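Local coordinates for capsular polysaccharide export system protein KpsC (Thermosulfurimonas dismutans, PDB 6MGB), which probably transfers Kdo in beta(2,4) linkage from a CMP-activated donor while the conserved glycolipid anchor of Gram-negative capsules is built, at residues A[131-136]-A[312-317]; A[120-125]-A[292-297]; A[27-32]-A[70-75]. All blocks are in the same frame, centred on the assembly; numbering follows the deposited sequence. Where two conformers were deposited one is given.

Interaction 1. Residues A[131-136]-A[312-317]; sequences KLIRDH and GNIFDV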
loop_
_atom_site.group_PDB
_atom_site.type_symbol
_atom_site.label_atom_id
_atom_site.label_comp_id
_atom_site.label_asym_id
_atom_site.label_seq_id
_atom_site.Cartn_x
_atom_site.Cartn_y
_atom_site.Cartn_z
ATOM N N LYS A 131 2.869 8.442 -15.739
ATOM C CA LYS A 131 4.098 8.653 -16.495
ATOM C C LYS A 131 5.179 9.281 -15.623
ATOM O O LYS A 131 6.343 8.868 -15.670
ATOM C CB LYS A 131 3.825 9.527 -17.721
ATOM C CG LYS A 131 5.076 9.863 -18.518
ATOM C CD LYS A 131 4.762 10.656 -19.774
ATOM C CE LYS A 131 6.035 11.191 -20.413
ATOM N NZ LYS A 131 7.047 10.121 -20.641
ATOM N N LEU A 132 4.814 10.285 -14.820
ATOM C CA LEU A 132 5.794 10.927 -13.950
ATOM C C LEU A 132 6.378 9.935 -12.951
ATOM O O LEU A 132 7.590 9.929 -12.704
ATOM C CB LEU A 132 5.152 12.110 -13.223
ATOM C CG LEU A 132 4.911 13.373 -14.055
ATOM C CD1 LEU A 132 3.975 14.324 -13.328
ATOM C CD2 LEU A 132 6.227 14.073 -14.376
ATOM N N ILE A 133 5.532 9.085 -12.367
ATOM C CA ILE A 133 6.009 8.109 -11.391
ATOM C C ILE A 133 6.955 7.114 -12.050
ATOM O O ILE A 133 7.989 6.746 -11.480
ATOM C CB ILE A 133 4.815 7.406 -10.718
ATOM C CG1 ILE A 133 4.097 8.384 -9.783
ATOM C CG2 ILE A 133 5.268 6.169 -9.950
ATOM C CD1 ILE A 133 2.753 7.895 -9.284
ATOM N N ARG A 134 6.616 6.656 -13.256
ATOM C CA ARG A 134 7.488 5.734 -13.978
ATOM C C ARG A 134 8.807 6.401 -14.345
ATOM O O ARG A 134 9.887 5.845 -14.115
ATOM C CB ARG A 134 6.784 5.230 -15.239
ATOM C CG ARG A 134 5.614 4.295 -14.991
ATOM C CD ARG A 134 4.806 4.093 -16.265
ATOM N NE ARG A 134 3.844 3.002 -16.152
ATOM C CZ ARG A 134 2.937 2.705 -17.078
ATOM N NH1 ARG A 134 2.105 1.689 -16.891
ATOM N NH2 ARG A 134 2.855 3.423 -18.191
ATOM N N ASP A 135 8.734 7.601 -14.923
ATOM C CA ASP A 135 9.941 8.270 -15.404
ATOM C C ASP A 135 10.901 8.591 -14.266
ATOM O O ASP A 135 12.119 8.426 -14.409
ATOM C CB ASP A 135 9.564 9.544 -16.160
ATOM C CG ASP A 135 8.925 9.255 -17.506
ATOM O OD1 ASP A 135 8.874 8.071 -17.901
ATOM O OD2 ASP A 135 8.473 10.213 -18.168
ATOM N N HIS A 136 10.382 9.053 -13.131
ATOM C CA HIS A 136 11.221 9.454 -12.010
ATOM C C HIS A 136 11.429 8.339 -10.994
ATOM O O HIS A 136 11.991 8.591 -9.923
ATOM C CB HIS A 136 10.623 10.683 -11.324
ATOM C CG HIS A 136 10.755 11.937 -12.130
ATOM N ND1 HIS A 136 9.767 12.385 -12.980
ATOM C CD2 HIS A 136 11.771 12.828 -12.231
ATOM C CE1 HIS A 136 10.164 13.503 -13.562
ATOM N NE2 HIS A 136 11.377 13.793 -13.124
ATOM N N GLY A 312 -3.873 19.147 -0.837
ATOM C CA GLY A 312 -3.422 19.186 -2.215
ATOM C C GLY A 312 -3.802 17.947 -2.997
ATOM O O GLY A 312 -4.802 17.293 -2.687
ATOM N N ASN A 313 -3.009 17.613 -4.016
ATOM C CA ASN A 313 -3.282 16.469 -4.874
ATOM C C ASN A 313 -1.980 15.718 -5.120
ATOM O O ASN A 313 -0.908 16.117 -4.654
ATOM C CB ASN A 313 -3.931 16.912 -6.192
ATOM C CG ASN A 313 -3.097 17.930 -6.942
ATOM O OD1 ASN A 313 -1.879 17.792 -7.056
ATOM N ND2 ASN A 313 -3.748 18.968 -7.451
ATOM N N ILE A 314 -2.079 14.617 -5.870
ATOM C CA ILE A 314 -0.929 13.743 -6.071
ATOM C C ILE A 314 0.217 14.491 -6.734
ATOM O O ILE A 314 1.391 14.196 -6.483
ATOM C CB ILE A 314 -1.342 12.505 -6.894
ATOM C CG1 ILE A 314 -0.202 11.482 -6.922
ATOM C CG2 ILE A 314 -1.747 12.915 -8.304
ATOM C CD1 ILE A 314 -0.561 10.174 -7.601
ATOM N N PHE A 315 -0.095 15.466 -7.592
ATOM C CA PHE A 315 0.952 16.180 -8.313
ATOM C C PHE A 315 1.771 17.069 -7.386
ATOM O O PHE A 315 2.947 17.329 -7.664
ATOM C CB PHE A 315 0.331 16.999 -9.443
ATOM C CG PHE A 315 -0.328 16.157 -10.502
ATOM C CD1 PHE A 315 0.432 15.524 -11.472
ATOM C CD2 PHE A 315 -1.703 15.987 -10.519
ATOM C CE1 PHE A 315 -0.165 14.744 -12.444
ATOM C CE2 PHE A 315 -2.306 15.208 -11.491
ATOM C CZ PHE A 315 -1.535 14.586 -12.453
ATOM N N ASP A 316 1.180 17.541 -6.287
ATOM C CA ASP A 316 1.953 18.300 -5.309
ATOM C C ASP A 316 3.015 17.425 -4.658
ATOM O O ASP A 316 4.150 17.865 -4.441
ATOM C CB ASP A 316 1.027 18.891 -4.248
ATOM C CG ASP A 316 0.017 19.859 -4.827
ATOM O OD1 ASP A 316 0.384 20.627 -5.742
ATOM O OD2 ASP A 316 -1.143 19.848 -4.369
ATOM N N VAL A 317 2.666 16.177 -4.340
ATOM C CA VAL A 317 3.624 15.276 -3.710
ATOM C C VAL A 317 4.659 14.803 -4.722
ATOM O O VAL A 317 5.851 14.698 -4.405
ATOM C CB VAL A 317 2.881 14.101 -3.046
ATOM C CG1 VAL A 317 3.836 12.965 -2.700
ATOM C CG2 VAL A 317 2.165 14.585 -1.791
#
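Leu132 and Phe315 meet where two helices of this GT-B-type glycosyltransferase pack, the C-terminal end of helix 120-135 against the first turn of helix 314-322. The contact is small and wholly apolar. Its buried half is a meeting of two methyl ends: CD1 of Ile133 comes within 4.4 Å of CD1 of Ile314. CG1 of Ile314 lies opposite the backbone N (chi1 -171°), which carries CD1 out toward helix 120-135. Ile318, on the same helix as Ile314, and Phe293 of helix 289-299 also pack on Ile133. The second half is more open. There CD1 of Leu132 reaches the edge of the Phe315 ring, near the ring plane, 4.2 Å from ring atom CD1, and the two side chains cross at about a right angle.

The polar groups lie outside the apolar contact. Asn313 and Asp316 form a capping box: Asn313 N donates to Asp316 OD2 (2.9 Å), and in return Asp316 N gives a bond to Asn313 OD1. On the solvent side of helix 120-135, Lys131 NZ makes a salt bridge with Asp135 OD2 at 2.9 Å. His136, the first residue past the helix, grips Leu132 O twice, its backbone N and ring ND1 approaching from opposite faces of the carbonyl plane; the bond from His136 ND1 to Leu132 O, 3.3 Å long, lies in the plane of the imidazole.

Interaction 2. Residues A[120-125]-A[292-297]; sequences PELMDQ and LFAAAY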
loop_
_atom_site.group_PDB
_atom_site.type_symbol
_atom_site.label_atom_id
_atom_site.label_comp_id
_atom_site.label_asym_id
_atom_site.label_seq_id
_atom_site.Cartn_x
_atom_site.Cartn_y
_atom_site.Cartn_z
ATOM N N PRO A 120 -13.121 11.652 -18.646
ATOM C CA PRO A 120 -11.953 11.954 -19.487
ATOM C C PRO A 120 -10.924 12.812 -18.775
ATOM O O PRO A 120 -9.717 12.621 -18.961
ATOM C CB PRO A 120 -12.570 12.685 -20.687
ATOM C CG PRO A 120 -13.989 12.240 -20.722
ATOM C CD PRO A 120 -14.389 12.016 -19.301
ATOM N N GLU A 121 -11.380 13.753 -17.947
ATOM C CA GLU A 121 -10.461 14.653 -17.260
ATOM C C GLU A 121 -9.646 13.911 -16.206
ATOM O O GLU A 121 -8.426 14.098 -16.114
ATOM C CB GLU A 121 -11.249 15.804 -16.632
ATOM C CG GLU A 121 -10.472 17.103 -16.483
ATOM C CD GLU A 121 -10.095 17.397 -15.047
ATOM O OE1 GLU A 121 -8.902 17.659 -14.786
ATOM O OE2 GLU A 121 -10.992 17.365 -14.178
ATOM N N LEU A 122 -10.292 13.061 -15.407
ATOM C CA LEU A 122 -9.556 12.307 -14.398
ATOM C C LEU A 122 -8.576 11.341 -15.052
ATOM O O LEU A 122 -7.415 11.241 -14.637
ATOM C CB LEU A 122 -10.519 11.545 -13.485
ATOM C CG LEU A 122 -9.810 10.683 -12.432
ATOM C CD1 LEU A 122 -9.170 11.555 -11.363
ATOM C CD2 LEU A 122 -10.758 9.678 -11.820
ATOM N N MET A 123 -9.032 10.605 -16.066
ATOM C CA MET A 123 -8.164 9.626 -16.705
ATOM C C MET A 123 -6.959 10.293 -17.356
ATOM O O MET A 123 -5.881 9.691 -17.425
ATOM C CB MET A 123 -8.956 8.818 -17.732
ATOM C CG MET A 123 -10.149 8.072 -17.141
ATOM S SD MET A 123 -9.707 6.952 -15.793
ATOM C CE MET A 123 -8.683 5.767 -16.655
ATOM N N ASP A 124 -7.115 11.531 -17.831
ATOM C CA ASP A 124 -5.958 12.273 -18.324
ATOM C C ASP A 124 -4.984 12.574 -17.194
ATOM O O ASP A 124 -3.768 12.400 -17.353
ATOM C CB ASP A 124 -6.403 13.569 -19.005
ATOM C CG ASP A 124 -7.077 13.327 -20.340
ATOM O OD1 ASP A 124 -8.013 14.080 -20.680
ATOM O OD2 ASP A 124 -6.681 12.375 -21.046
ATOM N N GLN A 125 -5.493 13.025 -16.045
ATOM C CA GLN A 125 -4.631 13.217 -14.884
ATOM C C GLN A 125 -3.917 11.924 -14.515
ATOM O O GLN A 125 -2.713 11.931 -14.233
ATOM C CB GLN A 125 -5.447 13.728 -13.696
ATOM C CG GLN A 125 -6.001 15.130 -13.867
ATOM C CD GLN A 125 -6.693 15.634 -12.615
ATOM O OE1 GLN A 125 -6.800 14.916 -11.620
ATOM N NE2 GLN A 125 -7.165 16.875 -12.657
ATOM N N LEU A 292 -7.420 1.225 -12.309
ATOM C CA LEU A 292 -7.024 0.831 -10.962
ATOM C C LEU A 292 -6.102 1.873 -10.342
ATOM O O LEU A 292 -6.275 2.267 -9.183
ATOM C CB LEU A 292 -6.344 -0.538 -11.012
ATOM C CG LEU A 292 -5.791 -1.112 -9.708
ATOM C CD1 LEU A 292 -6.829 -1.086 -8.603
ATOM C CD2 LEU A 292 -5.310 -2.531 -9.951
ATOM N N PHE A 293 -5.117 2.338 -11.111
ATOM C CA PHE A 293 -4.200 3.360 -10.617
ATOM C C PHE A 293 -4.934 4.655 -10.288
ATOM O O PHE A 293 -4.659 5.289 -9.262
ATOM C CB PHE A 293 -3.106 3.606 -11.655
ATOM C CG PHE A 293 -2.233 4.789 -11.352
ATOM C CD1 PHE A 293 -1.166 4.674 -10.479
ATOM C CD2 PHE A 293 -2.478 6.016 -11.948
ATOM C CE1 PHE A 293 -0.363 5.761 -10.202
ATOM C CE2 PHE A 293 -1.676 7.106 -11.675
ATOM C CZ PHE A 293 -0.619 6.980 -10.801
ATOM N N ALA A 294 -5.870 5.069 -11.146
ATOM C CA ALA A 294 -6.591 6.317 -10.915
ATOM C C ALA A 294 -7.329 6.289 -9.582
ATOM O O ALA A 294 -7.233 7.227 -8.783
ATOM C CB ALA A 294 -7.565 6.577 -12.063
ATOM N N ALA A 295 -8.077 5.217 -9.322
ATOM C CA ALA A 295 -8.807 5.118 -8.063
ATOM C C ALA A 295 -7.854 4.982 -6.880
ATOM O O ALA A 295 -8.015 5.658 -5.857
ATOM C CB ALA A 295 -9.772 3.934 -8.110
ATOM N N ALA A 296 -6.847 4.116 -7.006
ATOM C CA ALA A 296 -6.022 3.769 -5.853
ATOM C C ALA A 296 -5.074 4.901 -5.471
ATOM O O ALA A 296 -4.858 5.158 -4.281
ATOM C CB ALA A 296 -5.235 2.492 -6.138
ATOM N N TYR A 297 -4.488 5.582 -6.457
ATOM C CA TYR A 297 -3.460 6.580 -6.180
ATOM C C TYR A 297 -3.955 8.019 -6.275
ATOM O O TYR A 297 -3.440 8.881 -5.557
ATOM C CB TYR A 297 -2.268 6.389 -7.129
ATOM C CG TYR A 297 -1.215 5.410 -6.626
ATOM C CD1 TYR A 297 -1.570 4.141 -6.178
ATOM C CD2 TYR A 297 0.135 5.750 -6.615
ATOM C CE1 TYR A 297 -0.615 3.247 -5.725
ATOM C CE2 TYR A 297 1.097 4.860 -6.164
ATOM C CZ TYR A 297 0.715 3.611 -5.720
ATOM O OH TYR A 297 1.659 2.716 -5.267
#
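This is a helix-to-helix packing contact, apolar throughout, between the first turns of helix 120-135 and the middle of helix 289-299, away from the CMP site. Ala294 carries it from one side alone. Its methyl points at the other helix and meets the ends of two longer side chains; the backbones come close, with CA of Met123 and CA of Ala294 6.9 Å apart.

Leu122 and Met123 supply the other surface. CG of Leu122 points straight away from its own N (chi1 178°), and the CD2 branch reaches Ala294 CB, 4.5 Å away. Met123 arrives by a longer route: its CB starts out facing away from helix 289-299, but two successive turns near -60° (chi1 -59°, chi2 -57°) bring the sulfur SD back to 4.3 Å from Ala294 CB. The Met123 side chain also packs on Leu290 and Glu291, and Leu122 on Trp117 and Leu299, while Ala126, one turn further along helix 120-135, continues the surface against Ala294.

Phe293 extends the interface further along helix 120-135, turning its ring toward Ala129, Leu130 and Ile133, while Ala295 turns to Leu108 and Leu112 of helix 107-114, so helix 289-299 packs on both helices.

No hydrogen bond or salt bridge crosses between the two segments. Dispersion and the burial of apolar surface therefore hold them together, and the spacing of the touching atoms indicates easy rather than strained packing.

Interaction 3. Residues A[27-32]-A[70-75]; sequences VFLEDS and LALEDG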
loop_
_atom_site.group_PDB
_atom_site.type_symbol
_atom_site.label_atom_id
_atom_site.label_comp_id
_atom_site.label_asym_id
_atom_site.label_seq_id
_atom_site.Cartn_x
_atom_site.Cartn_y
_atom_site.Cartn_z
ATOM N N VAL A 27 -5.462 18.284 9.173
ATOM C CA VAL A 27 -5.531 18.736 7.788
ATOM C C VAL A 27 -5.953 17.587 6.881
ATOM O O VAL A 27 -6.801 17.755 5.998
ATOM C CB VAL A 27 -4.182 19.340 7.356
ATOM C CG1 VAL A 27 -4.213 19.737 5.884
ATOM C CG2 VAL A 27 -3.836 20.546 8.222
ATOM N N PHE A 28 -5.369 16.404 7.085
ATOM C CA PHE A 28 -5.776 15.233 6.316
ATOM C C PHE A 28 -7.249 14.919 6.544
ATOM O O PHE A 28 -8.002 14.681 5.593
ATOM C CB PHE A 28 -4.916 14.025 6.698
ATOM C CG PHE A 28 -3.496 14.093 6.201
ATOM C CD1 PHE A 28 -3.216 14.085 4.844
ATOM C CD2 PHE A 28 -2.440 14.129 7.095
ATOM C CE1 PHE A 28 -1.909 14.132 4.392
ATOM C CE2 PHE A 28 -1.133 14.175 6.649
ATOM C CZ PHE A 28 -0.867 14.176 5.297
ATOM N N LEU A 29 -7.680 14.921 7.807
ATOM C CA LEU A 29 -9.033 14.502 8.148
ATOM C C LEU A 29 -10.087 15.550 7.814
ATOM O O LEU A 29 -11.265 15.198 7.684
ATOM C CB LEU A 29 -9.122 14.165 9.639
ATOM C CG LEU A 29 -8.456 12.866 10.098
ATOM C CD1 LEU A 29 -8.546 12.731 11.609
ATOM C CD2 LEU A 29 -9.092 11.661 9.421
ATOM N N GLU A 30 -9.701 16.816 7.677
ATOM C CA GLU A 30 -10.651 17.906 7.468
ATOM C C GLU A 30 -11.617 18.040 8.642
ATOM O O GLU A 30 -12.704 18.611 8.501
ATOM C CB GLU A 30 -11.415 17.719 6.152
ATOM C CG GLU A 30 -10.503 17.633 4.933
ATOM C CD GLU A 30 -11.218 17.139 3.690
ATOM O OE1 GLU A 30 -12.461 17.022 3.721
ATOM O OE2 GLU A 30 -10.536 16.865 2.681
ATOM N N ASP A 31 -11.225 17.511 9.801
ATOM C CA ASP A 31 -11.983 17.621 11.037
ATOM C C ASP A 31 -11.000 17.790 12.185
ATOM O O ASP A 31 -9.792 17.589 12.032
ATOM C CB ASP A 31 -12.864 16.386 11.277
ATOM C CG ASP A 31 -14.010 16.282 10.289
ATOM O OD1 ASP A 31 -14.814 17.232 10.205
ATOM O OD2 ASP A 31 -14.104 15.246 9.598
ATOM N N SER A 32 -11.525 18.163 13.346
ATOM C CA SER A 32 -10.730 18.194 14.562
ATOM C C SER A 32 -10.732 16.817 15.219
ATOM O O SER A 32 -11.632 16.002 15.005
ATOM C CB SER A 32 -11.266 19.244 15.536
ATOM O OG SER A 32 -11.131 20.549 15.004
ATOM N N LEU A 70 -13.068 5.343 11.078
ATOM C CA LEU A 70 -12.135 5.761 10.039
ATOM C C LEU A 70 -10.833 4.985 10.213
ATOM O O LEU A 70 -10.105 5.193 11.188
ATOM C CB LEU A 70 -11.883 7.266 10.106
ATOM C CG LEU A 70 -13.115 8.171 10.163
ATOM C CD1 LEU A 70 -12.696 9.628 10.081
ATOM C CD2 LEU A 70 -14.088 7.838 9.052
ATOM N N ALA A 71 -10.545 4.094 9.267
ATOM C CA ALA A 71 -9.274 3.381 9.247
ATOM C C ALA A 71 -8.210 4.273 8.617
ATOM O O ALA A 71 -8.347 4.682 7.460
ATOM C CB ALA A 71 -9.406 2.074 8.470
ATOM N N LEU A 72 -7.157 4.576 9.372
ATOM C CA LEU A 72 -6.087 5.454 8.918
ATOM C C LEU A 72 -4.833 4.642 8.616
ATOM O O LEU A 72 -4.472 3.736 9.374
ATOM C CB LEU A 72 -5.766 6.519 9.969
ATOM C CG LEU A 72 -6.962 7.267 10.562
ATOM C CD1 LEU A 72 -6.502 8.235 11.639
ATOM C CD2 LEU A 72 -7.739 8.004 9.481
ATOM N N GLU A 73 -4.179 4.966 7.502
ATOM C CA GLU A 73 -2.922 4.335 7.123
ATOM C C GLU A 73 -2.080 5.350 6.362
ATOM O O GLU A 73 -2.584 6.372 5.888
ATOM C CB GLU A 73 -3.136 3.087 6.249
ATOM C CG GLU A 73 -4.033 1.997 6.845
ATOM C CD GLU A 73 -3.331 1.146 7.889
ATOM O OE1 GLU A 73 -4.021 0.357 8.572
ATOM O OE2 GLU A 73 -2.093 1.258 8.021
ATOM N N ASP A 74 -0.787 5.059 6.247
ATOM C CA ASP A 74 0.064 5.844 5.364
ATOM C C ASP A 74 -0.437 5.729 3.933
ATOM O O ASP A 74 -0.938 4.681 3.514
ATOM C CB ASP A 74 1.516 5.368 5.449
ATOM C CG ASP A 74 2.173 5.739 6.760
ATOM O OD1 ASP A 74 1.756 6.743 7.373
ATOM O OD2 ASP A 74 3.111 5.028 7.176
ATOM N N GLY A 75 -0.314 6.817 3.183
ATOM C CA GLY A 75 -0.664 6.788 1.780
ATOM C C GLY A 75 0.261 5.883 0.990
ATOM O O GLY A 75 1.309 5.438 1.460
#
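Leu29 meets Leu72 and Leu70 together, and this trio of leucines makes up essentially the whole contact. Leu29 ends helix 25-29, and half of the surface buried here is its own. Its CD2 methyl does all the touching: 3.9 Å from CD2 of Leu72 and 4.2 Å from CD1 of Leu70. Leu70 and Leu72 are two positions apart on strand 69-74, with Ala71 between, so both side chains leave the same face of the sheet and meet a single methyl with their ends. Leu29 lies at about a right angle to Leu72 and more aslant to Leu70. Its CG stands anti to the carbonyl carbon (chi1 -73°), and with CD1 extended the CD2 branch is left to face the strand.

Val93 of strand 90-94 touches both Leu29 and Leu72, and Ala47 of strand 45-49 lies against both strand leucines. After Leu29 the helix stops: Glu30 takes a positive phi (61°), and the chain turns off toward strand 33-35. Helices 17-21 and 25-29 thus link the parallel neighbours 11-13 and 33-35 in a beta-alpha-beta crossover, in one sheet domain of what is probably a GT-B fold, its sheet completed by strands from the C-terminal end.

Overall arrangement
Interactions 1 and 2 are neighbours, their centres 12 Å apart, and both use helix 120-135: its start meets helix 289-299, its end meets helix 314-322. They touch directly, Phe315 CZ lying 3.4 Å from Gln125 O and Ile133 CD1 3.8 Å from Phe293 CZ, which joins the three helices into one packed group. Interaction 3 belongs to the seven-stranded mixed sheet, its centre 21 Å from each of the others and its nearest atoms about 7 Å away. Of the three, interaction 1 comes near the nucleotide: the Ile133 side chain is about 7 Å from that of the CMP-binding Glu252 and about 10 Å from the bound cytidine monophosphate.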